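Long-range contacts in protein kinase A regulatory subunit, putative (Trypanosoma cruzi, PDB 6FTF), which binds nucleoside analogues such as 7-cyano-7-deazainosine in two cyclic-nucleotide-binding domains and probably holds the kinase catalytic subunit inactive until such a ligand arrives: residues Leu35-Leu40 and Lys52-Val57; Tyr203-Gly208 and Asp231-Leu236; Ile213-Asp218 and Val245-Ala250. All blocks are in the same frame, centred on the assembly; numbering follows the deposited sequence. Where two conformers were deposited one is given.

Interaction 1 of 3, residues Leu35-Leu40 and Lys52-Val57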
loop_
_atom_site.group_PDB
_atom_site.type_symbol
_atom_site.label_atom_id
_atom_site.label_comp_id
_atom_site.label_asym_id
_atom_site.label_seq_id
_atom_site.Cartn_x
_atom_site.Cartn_y
_atom_site.Cartn_z
ATOM N N LEU A 35 -17.922 -5.212 -3.137
ATOM C CA LEU A 35 -16.804 -6.096 -3.443
ATOM C C LEU A 35 -15.712 -5.350 -4.191
ATOM O O LEU A 35 -14.530 -5.403 -3.824
ATOM C CB LEU A 35 -17.324 -7.283 -4.261
ATOM C CG LEU A 35 -16.328 -8.371 -4.677
ATOM C CD1 LEU A 35 -17.095 -9.546 -5.195
ATOM C CD2 LEU A 35 -15.328 -7.956 -5.744
ATOM N N ILE A 36 -16.092 -4.653 -5.254
ATOM C CA ILE A 36 -15.098 -4.005 -6.101
ATOM C C ILE A 36 -14.429 -2.872 -5.346
ATOM O O ILE A 36 -13.205 -2.708 -5.399
ATOM C CB ILE A 36 -15.739 -3.500 -7.402
ATOM C CG1 ILE A 36 -16.346 -4.653 -8.193
ATOM C CG2 ILE A 36 -14.731 -2.783 -8.218
ATOM C CD1 ILE A 36 -17.304 -4.201 -9.236
ATOM N N THR A 37 -15.198 -2.064 -4.627
ATOM C CA THR A 37 -14.556 -0.943 -3.953
ATOM C C THR A 37 -13.616 -1.413 -2.857
ATOM O O THR A 37 -12.609 -0.743 -2.584
ATOM C CB THR A 37 -15.575 0.047 -3.397
ATOM O OG1 THR A 37 -16.412 -0.610 -2.438
ATOM C CG2 THR A 37 -16.402 0.652 -4.526
ATOM N N LYS A 38 -13.902 -2.552 -2.224
ATOM C CA LYS A 38 -12.938 -3.088 -1.274
ATOM C C LYS A 38 -11.635 -3.469 -1.966
ATOM O O LYS A 38 -10.544 -3.181 -1.452
ATOM C CB LYS A 38 -13.540 -4.271 -0.529
ATOM C CG LYS A 38 -12.684 -4.759 0.636
ATOM C CD LYS A 38 -13.372 -5.888 1.391
ATOM C CE LYS A 38 -14.804 -5.511 1.761
ATOM N NZ LYS A 38 -14.880 -4.303 2.633
ATOM N N LEU A 39 -11.713 -4.085 -3.146
ATOM C CA LEU A 39 -10.486 -4.369 -3.879
ATOM C C LEU A 39 -9.731 -3.080 -4.180
ATOM O O LEU A 39 -8.507 -3.008 -4.017
ATOM C CB LEU A 39 -10.789 -5.096 -5.188
ATOM C CG LEU A 39 -11.366 -6.514 -5.069
ATOM C CD1 LEU A 39 -11.802 -7.013 -6.434
ATOM C CD2 LEU A 39 -10.361 -7.471 -4.474
ATOM N N LEU A 40 -10.437 -2.055 -4.636
ATOM C CA LEU A 40 -9.769 -0.823 -5.024
ATOM C C LEU A 40 -9.148 -0.110 -3.834
ATOM O O LEU A 40 -8.046 0.445 -3.950
ATOM C CB LEU A 40 -10.759 0.096 -5.721
ATOM C CG LEU A 40 -11.405 -0.417 -6.999
ATOM C CD1 LEU A 40 -12.310 0.690 -7.475
ATOM C CD2 LEU A 40 -10.345 -0.803 -8.017
ATOM N N LYS A 52 -15.998 9.111 -3.862
ATOM C CA LYS A 52 -16.791 9.295 -5.071
ATOM C C LYS A 52 -16.056 8.725 -6.276
ATOM O O LYS A 52 -16.628 7.976 -7.079
ATOM C CB LYS A 52 -17.097 10.778 -5.279
ATOM C CG LYS A 52 -17.899 11.072 -6.537
ATOM C CD LYS A 52 -18.139 12.580 -6.689
ATOM C CE LYS A 52 -18.747 12.936 -8.032
ATOM N NZ LYS A 52 -19.136 14.376 -8.100
ATOM N N ASP A 53 -14.765 9.039 -6.391
ATOM C CA ASP A 53 -13.997 8.603 -7.553
ATOM C C ASP A 53 -13.737 7.103 -7.540
ATOM O O ASP A 53 -13.742 6.470 -8.603
ATOM C CB ASP A 53 -12.692 9.384 -7.653
ATOM C CG ASP A 53 -12.908 10.827 -8.080
ATOM O OD1 ASP A 53 -14.057 11.190 -8.438
ATOM O OD2 ASP A 53 -11.922 11.594 -8.065
ATOM N N ILE A 54 -13.488 6.517 -6.368
ATOM C CA ILE A 54 -13.392 5.057 -6.249
ATOM C C ILE A 54 -14.640 4.404 -6.822
ATOM O O ILE A 54 -14.565 3.401 -7.543
ATOM C CB ILE A 54 -13.182 4.645 -4.771
ATOM C CG1 ILE A 54 -11.753 4.963 -4.307
ATOM C CG2 ILE A 54 -13.526 3.156 -4.555
ATOM C CD1 ILE A 54 -10.698 4.066 -4.892
ATOM N N LYS A 55 -15.812 4.938 -6.468
ATOM C CA LYS A 55 -17.052 4.327 -6.922
ATOM C C LYS A 55 -17.276 4.544 -8.419
ATOM O O LYS A 55 -17.828 3.661 -9.082
ATOM C CB LYS A 55 -18.221 4.770 -6.043
ATOM C CG LYS A 55 -18.104 4.190 -4.639
ATOM C CD LYS A 55 -19.171 4.700 -3.687
ATOM C CE LYS A 55 -20.520 4.072 -3.965
ATOM N NZ LYS A 55 -21.560 4.563 -3.004
ATOM N N VAL A 56 -16.829 5.674 -8.976
ATOM C CA VAL A 56 -16.877 5.853 -10.429
ATOM C C VAL A 56 -16.038 4.787 -11.118
ATOM O O VAL A 56 -16.464 4.164 -12.099
ATOM C CB VAL A 56 -16.411 7.270 -10.825
ATOM C CG1 VAL A 56 -16.254 7.395 -12.328
ATOM C CG2 VAL A 56 -17.380 8.326 -10.316
ATOM N N VAL A 57 -14.814 4.588 -10.638
ATOM C CA VAL A 57 -13.927 3.598 -11.231
ATOM C C VAL A 57 -14.557 2.214 -11.136
ATOM O O VAL A 57 -14.579 1.456 -12.111
ATOM C CB VAL A 57 -12.542 3.664 -10.558
ATOM C CG1 VAL A 57 -11.680 2.498 -10.983
ATOM C CG2 VAL A 57 -11.841 4.977 -10.905
#
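T37 and L40 of one helix meet I54, K55 and V57 of the next. The methyl of T37 does the touching, not its hydroxyl. CG2 of T37 lies 3.8 Å from CG2 of I54. The same methyl also rests on the aliphatic part of K55, with T37 CG2 3.9 Å from K55 CG. One turn on, L40 puts a single branch into the joint. Its CD1 is 4.0 Å from CG2 of I54 and 4.0 Å from CG1 of V57. That methyl also sits against the backbone, 3.5 Å from O of I54. CD1 of I54 meets CB of L40.

The side of T37 that faces the neighbour is set by its first torsion (chi1 61°). It turns CG2 across the gap, while OG1 bonds to the carbonyl of M33 in its own helix. A58 extends the contact along helix 51-60, where I36, T37 and L40 all touch it. I36 also packs on W134 and V57 on L136, both of strand 130-137, so the helix pair lies against the sheet containing that strand.

The axes of segments 35-40 and 52-57, on helices 30-42 and 51-60, come within 9.5 Å and make an angle of 117° between their N-to-C directions. Methyl packing holds the two segments without polar bonds between them, so shape rather than directed bonding sets how they sit together.

Interaction 2 of 3, residues Tyr203-Gly208 and Asp231-Leu236. With 7CI (7-cyano-7-deazainosine), chain E.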
loop_
_atom_site.group_PDB
_atom_site.type_symbol
_atom_site.label_atom_id
_atom_site.label_comp_id
_atom_site.label_asym_id
_atom_site.label_seq_id
_atom_site.Cartn_x
_atom_site.Cartn_y
_atom_site.Cartn_z
ATOM N N TYR A 203 4.704 5.327 9.604
ATOM C CA TYR A 203 5.550 6.441 9.201
ATOM C C TYR A 203 6.973 5.944 9.022
ATOM O O TYR A 203 7.495 5.223 9.881
ATOM C CB TYR A 203 5.539 7.538 10.274
ATOM C CG TYR A 203 4.184 8.145 10.535
ATOM C CD1 TYR A 203 3.319 7.571 11.438
ATOM C CD2 TYR A 203 3.769 9.283 9.870
ATOM C CE1 TYR A 203 2.076 8.114 11.670
ATOM C CE2 TYR A 203 2.528 9.827 10.094
ATOM C CZ TYR A 203 1.691 9.241 10.989
ATOM O OH TYR A 203 0.430 9.787 11.225
ATOM N N ILE A 204 7.606 6.337 7.924
ATOM C CA ILE A 204 9.030 6.118 7.721
ATOM C C ILE A 204 9.689 7.475 7.852
ATOM O O ILE A 204 9.269 8.440 7.203
ATOM C CB ILE A 204 9.324 5.493 6.352
ATOM C CG1 ILE A 204 8.472 4.237 6.122
ATOM C CG2 ILE A 204 10.803 5.202 6.245
ATOM C CD1 ILE A 204 8.602 3.650 4.724
ATOM N N ILE A 205 10.678 7.571 8.718
ATOM C CA ILE A 205 11.312 8.856 8.984
ATOM C C ILE A 205 12.272 9.201 7.850
ATOM O O ILE A 205 13.288 8.532 7.649
ATOM C CB ILE A 205 12.018 8.855 10.343
ATOM C CG1 ILE A 205 11.015 8.491 11.443
ATOM C CG2 ILE A 205 12.650 10.223 10.601
ATOM C CD1 ILE A 205 11.646 8.273 12.792
ATOM N N MET A 206 11.979 10.286 7.136
ATOM C CA MET A 206 12.860 10.779 6.086
ATOM C C MET A 206 13.914 11.725 6.628
ATOM O O MET A 206 15.024 11.790 6.082
ATOM C CB MET A 206 12.054 11.474 4.980
ATOM C CG MET A 206 11.058 10.553 4.300
ATOM S SD MET A 206 10.094 11.321 2.986
ATOM C CE MET A 206 11.315 11.417 1.676
ATOM N N GLU A 207 13.597 12.463 7.684
ATOM C CA GLU A 207 14.554 13.334 8.340
ATOM C C GLU A 207 14.085 13.561 9.766
ATOM O O GLU A 207 12.885 13.688 10.012
ATOM C CB GLU A 207 14.603 14.682 7.621
ATOM C CG GLU A 207 15.620 15.665 8.117
ATOM C CD GLU A 207 15.423 17.018 7.458
ATOM O OE1 GLU A 207 15.320 17.066 6.213
ATOM O OE2 GLU A 207 15.334 18.027 8.187
ATOM N N GLY A 208 15.032 13.649 10.690
ATOM C CA GLY A 208 14.755 14.031 12.065
ATOM C C GLY A 208 14.750 12.865 13.032
ATOM O O GLY A 208 15.065 11.722 12.686
ATOM N N ASP A 231 14.254 4.885 10.139
ATOM C CA ASP A 231 13.450 4.050 11.007
ATOM C C ASP A 231 11.973 4.231 10.689
ATOM O O ASP A 231 11.558 5.143 9.967
ATOM C CB ASP A 231 13.708 4.423 12.469
ATOM C CG ASP A 231 15.098 4.054 12.948
ATOM O OD1 ASP A 231 15.635 3.011 12.509
ATOM O OD2 ASP A 231 15.642 4.782 13.790
ATOM N N HIS A 232 11.172 3.335 11.240
ATOM C CA HIS A 232 9.725 3.371 11.062
ATOM C C HIS A 232 9.004 3.258 12.400
ATOM O O HIS A 232 9.504 2.646 13.351
ATOM C CB HIS A 232 9.266 2.217 10.177
ATOM C CG HIS A 232 9.811 0.895 10.610
ATOM N ND1 HIS A 232 9.229 0.130 11.596
ATOM C CD2 HIS A 232 10.937 0.239 10.245
ATOM C CE1 HIS A 232 9.953 -0.954 11.798
ATOM N NE2 HIS A 232 10.992 -0.917 10.980
ATOM N N ILE A 233 7.800 3.829 12.450
ATOM C CA ILE A 233 6.917 3.716 13.605
ATOM C C ILE A 233 5.499 3.474 13.112
ATOM O O ILE A 233 5.131 3.868 12.001
ATOM C CB ILE A 233 6.948 4.930 14.573
ATOM C CG1 ILE A 233 6.557 6.249 13.885
ATOM C CG2 ILE A 233 8.294 5.020 15.291
ATOM C CD1 ILE A 233 7.715 7.105 13.387
ATOM N N GLY A 234 4.700 2.805 13.944
ATOM C CA GLY A 234 3.301 2.539 13.670
ATOM C C GLY A 234 3.008 1.111 13.270
ATOM O O GLY A 234 1.834 0.729 13.201
ATOM N N GLU A 235 4.023 0.283 13.059
ATOM C CA GLU A 235 3.760 -1.056 12.561
ATOM C C GLU A 235 3.237 -2.002 13.631
ATOM O O GLU A 235 2.625 -3.019 13.284
ATOM C CB GLU A 235 4.993 -1.682 11.907
ATOM C CG GLU A 235 6.074 -2.134 12.862
ATOM C CD GLU A 235 6.908 -1.017 13.430
ATOM O OE1 GLU A 235 6.772 0.146 12.969
ATOM O OE2 GLU A 235 7.725 -1.325 14.342
ATOM N N LEU A 236 3.474 -1.739 14.918
ATOM C CA LEU A 236 3.150 -2.754 15.917
ATOM C C LEU A 236 1.655 -3.007 15.964
ATOM O O LEU A 236 1.202 -4.158 16.065
ATOM C CB LEU A 236 3.650 -2.341 17.297
ATOM C CG LEU A 236 5.157 -2.144 17.425
ATOM C CD1 LEU A 236 5.516 -1.808 18.858
ATOM C CD2 LEU A 236 5.938 -3.380 16.967
HETATM C C1 7CI E . 6.269 2.458 18.657
HETATM N N1 7CI E . 6.488 1.667 19.926
HETATM O O1 7CI E . 5.198 3.358 18.840
HETATM C C2 7CI E . 7.667 1.227 20.330
HETATM N N2 7CI E . 8.887 1.403 19.770
HETATM O O2 7CI E . 6.344 2.094 16.320
HETATM C C3 7CI E . 9.961 0.927 20.431
HETATM N N3 7CI E . 9.811 0.188 21.616
HETATM O O3 7CI E . 3.840 1.192 16.326
HETATM C C4 7CI E . 8.582 -0.033 22.176
HETATM N N4 7CI E . 4.703 -0.499 23.752
HETATM C C5 7CI E . 7.444 0.520 21.552
HETATM O O5 7CI E . 8.543 -0.746 23.218
HETATM C C6 7CI E . 6.013 0.566 21.832
HETATM C C7 7CI E . 5.496 1.306 20.778
HETATM C C8 7CI E . 5.305 -0.015 22.884
HETATM C C9 7CI E . 5.881 1.585 17.515
HETATM C C10 7CI E . 4.444 1.578 17.597
HETATM C C11 7CI E . 4.156 3.060 17.921
HETATM C C12 7CI E . 2.756 3.314 18.613
HETATM O O4 7CI E . 2.559 2.403 19.638
#
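The Y203 ring has the carbonyl O of I233 at its edge, near the ring plane. T256 and K258 of strand 254-260 also touch this side chain, as do I192 and I193. The second flat group, the H232 ring, has the carboxylate of E235 at its edge. ND1 of H232 donates to OE1 of E235 at 2.8 Å, with the acceptor in the ring plane. The bond reaches OE1 from well above the carboxylate plane. Both side chains bend to meet: CG of H232 lies between its backbone N and carbonyl carbon (chi1 50°), and E235 folds at chi2. F165 meets the imidazole, with the two ring planes about 55° apart.

The strands run antiparallel. Y203 and I233 form a hydrogen-bonded pair: N of Y203 reaches O of I233 at 2.8 Å, and N of I233 returns to O of Y203 at 2.9 Å. I204 and H232 are the adjoining non-hydrogen-bonded pair. Beyond them N of I205 bonds to O of D231 at 2.9 Å. This is an edge of the jelly-roll of the second cyclic-nucleotide-binding domain. The turn and helix that follow probably correspond to the phosphate-binding cassette of such domains; here they meet the ribose of a nucleoside.

On the Y203 side of the sheet, CD1 of I233 packs 3.8 Å from CB of Y203. It also touches CG1 of I205, whose side chain crosses it at about a right angle. The ribose sits at the turn. N of G234 donates to O2 of the ligand at 3.0 Å and makes a weak bond to O3. N of L236 reaches O3 of the ligand at 3.3 Å. CD1 of L236 packs where base and ribose join, near C7 and C9 of the ligand.

Interaction 3 of 3, residues Ile213-Asp218 and Val245-Ala250. With 7CI (7-cyano-7-deazainosine), chain E.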
loop_
_atom_site.group_PDB
_atom_site.type_symbol
_atom_site.label_atom_id
_atom_site.label_comp_id
_atom_site.label_asym_id
_atom_site.label_seq_id
_atom_site.Cartn_x
_atom_site.Cartn_y
_atom_site.Cartn_z
ATOM N N ILE A 213 7.038 7.199 23.836
ATOM C CA ILE A 213 6.680 7.455 25.223
ATOM C C ILE A 213 5.573 6.487 25.628
ATOM O O ILE A 213 4.440 6.579 25.136
ATOM C CB ILE A 213 6.260 8.916 25.429
ATOM C CG1 ILE A 213 7.403 9.845 24.991
ATOM C CG2 ILE A 213 5.864 9.180 26.869
ATOM C CD1 ILE A 213 7.021 11.298 24.968
ATOM N N GLY A 214 5.907 5.554 26.521
ATOM C CA GLY A 214 4.964 4.602 27.070
ATOM C C GLY A 214 4.378 5.106 28.376
ATOM O O GLY A 214 4.368 6.307 28.652
ATOM N N ARG A 215 3.915 4.173 29.206
ATOM C CA ARG A 215 3.312 4.498 30.491
ATOM C C ARG A 215 3.893 3.579 31.549
ATOM O O ARG A 215 3.995 2.368 31.333
ATOM C CB ARG A 215 1.787 4.317 30.432
ATOM C CG ARG A 215 1.093 5.203 29.395
ATOM C CD ARG A 215 1.169 6.688 29.743
ATOM N NE ARG A 215 0.438 7.515 28.787
ATOM C CZ ARG A 215 0.954 8.056 27.684
ATOM N NH1 ARG A 215 2.218 7.876 27.356
ATOM N NH2 ARG A 215 0.182 8.790 26.899
ATOM N N ASP A 216 4.256 4.155 32.697
ATOM C CA ASP A 216 4.811 3.373 33.792
ATOM C C ASP A 216 3.698 2.720 34.619
ATOM O O ASP A 216 2.500 2.812 34.314
ATOM C CB ASP A 216 5.792 4.203 34.625
ATOM C CG ASP A 216 5.123 5.285 35.454
ATOM O OD1 ASP A 216 3.895 5.269 35.664
ATOM O OD2 ASP A 216 5.872 6.178 35.934
ATOM N N ALA A 217 4.097 2.020 35.682
ATOM C CA ALA A 217 3.116 1.289 36.476
ATOM C C ALA A 217 2.090 2.207 37.118
ATOM O O ALA A 217 0.985 1.744 37.448
ATOM C CB ALA A 217 3.825 0.443 37.532
ATOM N N ASP A 218 2.416 3.478 37.322
ATOM C CA ASP A 218 1.482 4.459 37.853
ATOM C C ASP A 218 0.680 5.169 36.770
ATOM O O ASP A 218 -0.090 6.090 37.080
ATOM C CB ASP A 218 2.229 5.498 38.690
ATOM C CG ASP A 218 2.950 4.886 39.880
ATOM O OD1 ASP A 218 2.486 3.850 40.404
ATOM O OD2 ASP A 218 3.993 5.443 40.290
ATOM N N VAL A 245 -0.020 1.918 21.690
ATOM C CA VAL A 245 0.464 1.682 23.034
ATOM C C VAL A 245 1.543 2.658 23.441
ATOM O O VAL A 245 2.097 2.536 24.539
ATOM C CB VAL A 245 0.913 0.217 23.208
ATOM C CG1 VAL A 245 -0.303 -0.695 23.222
ATOM C CG2 VAL A 245 1.839 -0.206 22.073
ATOM N N ALA A 246 1.866 3.630 22.596
ATOM C CA ALA A 246 2.826 4.660 22.942
ATOM C C ALA A 246 2.520 5.914 22.148
ATOM O O ALA A 246 1.933 5.846 21.066
ATOM C CB ALA A 246 4.250 4.214 22.610
ATOM N N ASP A 247 2.926 7.052 22.701
ATOM C CA ASP A 247 3.028 8.262 21.914
ATOM C C ASP A 247 4.328 8.208 21.126
ATOM O O ASP A 247 5.324 7.653 21.583
ATOM C CB ASP A 247 3.097 9.497 22.804
ATOM C CG ASP A 247 1.942 9.603 23.775
ATOM O OD1 ASP A 247 0.793 9.699 23.315
ATOM O OD2 ASP A 247 2.202 9.646 25.008
ATOM N N VAL A 248 4.345 8.861 19.969
ATOM C CA VAL A 248 5.579 9.116 19.236
ATOM C C VAL A 248 5.618 10.606 18.964
ATOM O O VAL A 248 4.689 11.146 18.346
ATOM C CB VAL A 248 5.668 8.311 17.930
ATOM C CG1 VAL A 248 6.985 8.611 17.257
ATOM C CG2 VAL A 248 5.505 6.820 18.214
ATOM N N VAL A 249 6.655 11.272 19.471
ATOM C CA VAL A 249 6.733 12.730 19.488
ATOM C C VAL A 249 7.983 13.168 18.735
ATOM O O VAL A 249 9.068 12.636 18.973
ATOM C CB VAL A 249 6.774 13.258 20.936
ATOM C CG1 VAL A 249 6.771 14.784 20.956
ATOM C CG2 VAL A 249 5.609 12.687 21.736
ATOM N N ALA A 250 7.860 14.174 17.872
ATOM C CA ALA A 250 9.033 14.711 17.185
ATOM C C ALA A 250 9.946 15.418 18.184
ATOM O O ALA A 250 9.495 16.253 18.969
ATOM C CB ALA A 250 8.605 15.704 16.112
HETATM C C1 7CI E . 6.269 2.458 18.657
HETATM N N1 7CI E . 6.488 1.667 19.926
HETATM O O1 7CI E . 5.198 3.358 18.840
HETATM C C2 7CI E . 7.667 1.227 20.330
HETATM N N2 7CI E . 8.887 1.403 19.770
HETATM O O2 7CI E . 6.344 2.094 16.320
HETATM C C3 7CI E . 9.961 0.927 20.431
HETATM N N3 7CI E . 9.811 0.188 21.616
HETATM O O3 7CI E . 3.840 1.192 16.326
HETATM C C4 7CI E . 8.582 -0.033 22.176
HETATM N N4 7CI E . 4.703 -0.499 23.752
HETATM C C5 7CI E . 7.444 0.520 21.552
HETATM O O5 7CI E . 8.543 -0.746 23.218
HETATM C C6 7CI E . 6.013 0.566 21.832
HETATM C C7 7CI E . 5.496 1.306 20.778
HETATM C C8 7CI E . 5.305 -0.015 22.884
HETATM C C9 7CI E . 5.881 1.585 17.515
HETATM C C10 7CI E . 4.444 1.578 17.597
HETATM C C11 7CI E . 4.156 3.060 17.921
HETATM C C12 7CI E . 2.756 3.314 18.613
HETATM O O4 7CI E . 2.559 2.403 19.638
#
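R215 and D247 form the salt bridge of this contact. NH1 and NH2 of R215 both bond to one oxygen, OD2 of D247, each at 2.9 Å. The oxygen lies in the guanidinium plane, at the end of the group. NH2 comes from the syn side of the carboxylate, and NH1 from farther above its plane, both on the same face. The two flat groups are turned 35° apart. NH1 also donates to O of G214 at 3.0 Å, which helps fix the rotation of the guanidinium. The bend at chi2 (-67°) brings the head back over its own strand. Y195 has two roles here: its backbone N bonds to OD1 of D247, and its ring makes a cation-pi contact with R215. Both carboxylate oxygens of D247 are thus held.

Under the salt bridge, I213 and D247 are an antiparallel hydrogen-bonded pair. N of I213 reaches O of D247 at 2.9 Å, and N of D247 returns to O of I213 at 2.9 Å. They join strands 209-215 and 247-250 inside one sheet of the second jelly-roll domain.

The inner surface of 245-250 belongs to the nucleoside pocket. The backbone N atoms of V245 and A246 both make weak bonds to O4 of the ligand. CG2 of V245 packs against the cyano group, 3.3 Å from ligand N4. CB of A246 lies against C7 of the base, and CG2 of V248 reaches ribose O1. Away from the ligand, CD1 of I213 packs 3.8 Å from CG2 of V249.

Overall arrangement
Interaction 1 comes first along the chain and stands apart. It joins helices 30-42 and 51-60, about 29 Å from interaction 2 and 37 Å from interaction 3, centre to centre. Interactions 2 and 3 both lie in the second cyclic-nucleotide-binding domain, with centres about 16 Å apart. Their segments alternate along the chain. Strand 201-205 leads into strand 209-215, and helix 235-240 is followed by strand 247-250. They belong to the two facing sheets of one jelly-roll, and packing of I233 on V248 joins them. Both contribute to a single nucleoside pocket: interaction 2 holds the 2' and 3' oxygens (O2, O3); interaction 3 bonds weakly to the 5' oxygen and packs on base and cyano group.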